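Local coordinates for secreted protein (Streptomyces lividans TK24, PDB 5LXZ), which is a copper metalloradical protein of the galactose oxidase-like AA5 family and probably acts as an oxidase, at residues I519-A532 against G565-V579. The protein carries 1 engineered substitution. Sequence-based numbering, arbitrary orientation.
Sequences IARGGSGTFTSRAA and GDKLTVTVPSGKNLV
Strands 524-528 and 567-571 pair antiparallel along one margin of the sheet in the galactose oxidase-like Early set domain, 524-528 being the outermost strand. Reciprocal backbone bonds join Gly525 with Val570 and Phe527 with Leu568; Val570 N to Gly525 O, at 2.8 Å, is nearly straight. On the outer face, hydroxyls are hydrogen-bonded across the strands: Ser524 OG lies 2.7 Å from Thr571 OG1, and Thr526 OG1 2.9 Å from Thr569 OG1. Both threonines of the second pair set OG1 anti to their carbonyl carbons (chi1 -61° and -63°), where the oxygens meet; threonine suits such a face, its branched CB favouring extended backbone. The other face is buried. There Phe527 CE1 meets Val570 CG2 at 3.8 Å, the two side chains at about a right angle, and Met586 of strand 582-590 touches both. Glycine fits position 525 because a side chain would collide with Ile519 CD1, which leans toward Val570 CG2, while Ile519 CG2 packs tightly on Val572 CG2, 3.5 Å away. Beyond the strands, Arg521 reaches over the 573-579 loop. Its chain bends at chi3 (-65°), and NH1 donates a 3.0 Å hydrogen bond to Val579 O, nearly along the C=O axis, and also bonds Ser581 OG. Lys576 CB lies over one guanidinium face, 3.7 Å above its plane. With an alanine here, the Val579 carbonyl is likely to lose this donor and Lys576 the flat group its chain packs on. Water 1 accepts from both Arg521 NH2 and Lys576 NZ, which probably eases the nearness of two like charges. Hydroxyl pairs thus serve the outer face, whereas hydrocarbon packing joins this margin to the domain core.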
# COMPACT_ATOMS: atom_id res chain seq x y z
N ILE A 519 14.52 -10.69 -22.40
CA ILE A 519 15.05 -12.01 -22.07
C ILE A 519 13.94 -12.81 -21.44
O ILE A 519 13.36 -12.39 -20.43
CB ILE A 519 16.26 -11.97 -21.11
CG1 ILE A 519 17.34 -10.97 -21.62
CG2 ILE A 519 16.85 -13.38 -20.92
CD1 ILE A 519 18.45 -10.72 -20.61
N ALA A 520 13.65 -13.95 -22.03
CA ALA A 520 12.60 -14.85 -21.55
C ALA A 520 13.07 -15.64 -20.36
O ALA A 520 14.25 -15.89 -20.18
CB ALA A 520 12.19 -15.81 -22.61
N ARG A 521 12.11 -16.01 -19.52
CA ARG A 521 12.36 -16.97 -18.47
C ARG A 521 13.03 -18.20 -19.06
O ARG A 521 12.62 -18.71 -20.08
CB ARG A 521 11.07 -17.38 -17.80
CG ARG A 521 10.48 -16.33 -16.86
CD ARG A 521 9.24 -16.85 -16.16
NE ARG A 521 8.18 -17.09 -17.11
CZ ARG A 521 7.35 -16.19 -17.61
NH1 ARG A 521 7.22 -14.98 -17.08
NH2 ARG A 521 6.55 -16.54 -18.60
N GLY A 522 14.08 -18.62 -18.38
CA GLY A 522 14.89 -19.76 -18.82
C GLY A 522 15.83 -19.46 -19.96
O GLY A 522 16.55 -20.35 -20.38
N GLY A 523 15.86 -18.21 -20.41
CA GLY A 523 16.69 -17.75 -21.50
C GLY A 523 17.82 -16.90 -20.99
O GLY A 523 17.86 -16.52 -19.80
N SER A 524 18.72 -16.57 -21.92
CA SER A 524 19.91 -15.83 -21.58
C SER A 524 20.07 -14.61 -22.44
O SER A 524 19.53 -14.53 -23.51
CB SER A 524 21.15 -16.74 -21.74
OG SER A 524 21.10 -17.84 -20.86
N GLY A 525 20.78 -13.62 -21.91
CA GLY A 525 21.15 -12.41 -22.65
C GLY A 525 22.54 -12.00 -22.24
O GLY A 525 23.02 -12.34 -21.16
N THR A 526 23.24 -11.35 -23.19
CA THR A 526 24.62 -10.96 -23.00
C THR A 526 24.70 -9.44 -23.00
O THR A 526 24.09 -8.76 -23.81
CB THR A 526 25.51 -11.61 -24.08
OG1 THR A 526 25.42 -13.03 -23.97
CG2 THR A 526 26.98 -11.24 -23.92
N PHE A 527 25.48 -8.94 -22.06
CA PHE A 527 25.69 -7.53 -21.81
C PHE A 527 27.19 -7.27 -21.86
O PHE A 527 27.99 -8.19 -21.74
CB PHE A 527 25.15 -7.17 -20.42
CG PHE A 527 23.66 -7.30 -20.31
CD1 PHE A 527 23.07 -8.54 -20.13
CD2 PHE A 527 22.85 -6.16 -20.43
CE1 PHE A 527 21.69 -8.66 -20.04
CE2 PHE A 527 21.46 -6.27 -20.35
CZ PHE A 527 20.90 -7.53 -20.14
N THR A 528 27.54 -6.01 -22.02
CA THR A 528 28.94 -5.59 -21.94
C THR A 528 29.24 -4.97 -20.60
O THR A 528 28.55 -4.03 -20.15
CB THR A 528 29.26 -4.60 -23.06
OG1 THR A 528 28.99 -5.24 -24.31
CG2 THR A 528 30.72 -4.14 -23.04
N SER A 529 30.29 -5.46 -19.96
CA SER A 529 30.84 -4.81 -18.80
C SER A 529 32.35 -4.97 -18.83
O SER A 529 32.83 -6.10 -18.77
CB SER A 529 30.32 -5.42 -17.51
OG SER A 529 30.93 -4.80 -16.40
N ARG A 530 33.08 -3.87 -18.93
CA ARG A 530 34.54 -3.92 -18.75
C ARG A 530 34.92 -4.54 -17.40
O ARG A 530 35.93 -5.25 -17.28
CB ARG A 530 35.15 -2.53 -18.92
CG ARG A 530 35.05 -2.02 -20.35
CD ARG A 530 35.65 -0.63 -20.48
NE ARG A 530 34.90 0.37 -19.72
CZ ARG A 530 33.80 1.01 -20.15
NH1 ARG A 530 33.27 0.78 -21.35
NH2 ARG A 530 33.21 1.90 -19.35
N ALA A 531 34.06 -4.34 -16.39
CA ALA A 531 34.22 -4.94 -15.07
C ALA A 531 33.54 -6.30 -14.91
O ALA A 531 33.27 -6.73 -13.78
CB ALA A 531 33.68 -3.96 -14.04
N ALA A 532 33.27 -7.00 -16.00
CA ALA A 532 32.54 -8.27 -15.91
C ALA A 532 33.16 -9.27 -14.95
O ALA A 532 32.45 -9.92 -14.20
CB ALA A 532 32.34 -8.90 -17.28
N GLY A 565 35.79 -12.11 -20.48
CA GLY A 565 36.31 -10.85 -21.01
C GLY A 565 35.38 -9.73 -20.57
O GLY A 565 35.07 -9.62 -19.39
N ASP A 566 34.93 -8.92 -21.52
CA ASP A 566 34.05 -7.81 -21.20
C ASP A 566 32.56 -8.18 -21.41
O ASP A 566 31.73 -7.27 -21.52
CB ASP A 566 34.44 -6.54 -21.98
CG ASP A 566 34.21 -6.66 -23.49
OD1 ASP A 566 33.98 -7.77 -24.01
OD2 ASP A 566 34.25 -5.59 -24.19
N LYS A 567 32.27 -9.48 -21.52
CA LYS A 567 30.92 -9.98 -21.79
C LYS A 567 30.37 -10.69 -20.56
O LYS A 567 31.05 -11.52 -19.94
CB LYS A 567 30.90 -10.93 -22.97
CG LYS A 567 31.35 -10.31 -24.29
CD LYS A 567 30.40 -9.26 -24.86
CE LYS A 567 30.71 -9.00 -26.33
NZ LYS A 567 32.14 -8.61 -26.55
N LEU A 568 29.16 -10.29 -20.17
CA LEU A 568 28.45 -10.88 -19.06
C LEU A 568 27.18 -11.51 -19.61
O LEU A 568 26.33 -10.81 -20.15
CB LEU A 568 28.11 -9.79 -18.08
CG LEU A 568 27.53 -10.33 -16.79
CD1 LEU A 568 28.59 -10.96 -15.89
CD2 LEU A 568 26.82 -9.23 -16.03
N THR A 569 27.06 -12.83 -19.48
CA THR A 569 25.85 -13.55 -19.93
C THR A 569 25.05 -13.89 -18.69
O THR A 569 25.54 -14.50 -17.79
CB THR A 569 26.22 -14.81 -20.68
OG1 THR A 569 26.93 -14.36 -21.84
CG2 THR A 569 25.00 -15.58 -21.12
N VAL A 570 23.78 -13.52 -18.70
CA VAL A 570 22.90 -13.78 -17.56
C VAL A 570 21.78 -14.69 -18.00
O VAL A 570 21.40 -14.68 -19.16
CB VAL A 570 22.32 -12.46 -16.99
CG1 VAL A 570 23.43 -11.50 -16.67
CG2 VAL A 570 21.35 -11.80 -17.95
N THR A 571 21.23 -15.45 -17.06
CA THR A 571 20.12 -16.36 -17.37
C THR A 571 18.98 -16.07 -16.40
O THR A 571 19.18 -16.04 -15.21
CB THR A 571 20.57 -17.84 -17.29
OG1 THR A 571 21.69 -18.03 -18.19
CG2 THR A 571 19.47 -18.79 -17.69
N VAL A 572 17.80 -15.86 -16.95
CA VAL A 572 16.63 -15.56 -16.16
C VAL A 572 16.08 -16.88 -15.62
O VAL A 572 15.90 -17.83 -16.37
CB VAL A 572 15.57 -14.84 -17.02
CG1 VAL A 572 14.31 -14.57 -16.21
CG2 VAL A 572 16.11 -13.50 -17.51
N PRO A 573 15.73 -16.92 -14.33
CA PRO A 573 15.16 -18.13 -13.78
C PRO A 573 13.84 -18.53 -14.43
O PRO A 573 13.13 -17.69 -14.99
CB PRO A 573 14.86 -17.75 -12.33
CG PRO A 573 15.82 -16.72 -12.01
CD PRO A 573 16.10 -15.97 -13.27
N SER A 574 13.52 -19.81 -14.35
CA SER A 574 12.23 -20.32 -14.72
C SER A 574 11.16 -19.98 -13.69
O SER A 574 11.44 -19.90 -12.50
CB SER A 574 12.27 -21.83 -14.84
OG SER A 574 13.14 -22.21 -15.92
N GLY A 575 9.93 -19.89 -14.17
CA GLY A 575 8.74 -19.86 -13.33
C GLY A 575 8.08 -18.49 -13.34
O GLY A 575 8.64 -17.54 -12.82
N LYS A 576 6.92 -18.37 -13.98
CA LYS A 576 6.15 -17.15 -14.04
C LYS A 576 5.61 -16.70 -12.68
O LYS A 576 5.27 -15.54 -12.52
CB LYS A 576 4.99 -17.39 -15.03
CG LYS A 576 4.16 -16.19 -15.41
CD LYS A 576 3.17 -16.55 -16.55
CE LYS A 576 2.11 -15.50 -16.75
NZ LYS A 576 2.66 -14.27 -17.34
N ASN A 577 5.55 -17.60 -11.73
CA ASN A 577 5.17 -17.19 -10.38
C ASN A 577 6.30 -16.47 -9.67
O ASN A 577 6.04 -15.81 -8.67
CB ASN A 577 4.72 -18.36 -9.53
CG ASN A 577 3.47 -19.04 -10.05
OD1 ASN A 577 2.69 -18.44 -10.76
ND2 ASN A 577 3.29 -20.31 -9.71
N LEU A 578 7.54 -16.68 -10.07
CA LEU A 578 8.69 -16.03 -9.53
C LEU A 578 9.03 -14.78 -10.35
O LEU A 578 9.13 -13.67 -9.83
CB LEU A 578 9.88 -17.01 -9.54
CG LEU A 578 11.24 -16.43 -9.12
CD1 LEU A 578 11.21 -15.89 -7.69
CD2 LEU A 578 12.34 -17.45 -9.36
N VAL A 579 9.31 -14.99 -11.63
CA VAL A 579 9.67 -13.93 -12.55
C VAL A 579 8.41 -13.56 -13.30
O VAL A 579 8.13 -14.07 -14.37
CB VAL A 579 10.78 -14.34 -13.53
CG1 VAL A 579 11.26 -13.13 -14.26
CG2 VAL A 579 11.94 -15.01 -12.79
O HOH W 1 4.30 -15.10 -19.77
O HOH W 2 36.07 -8.27 -17.06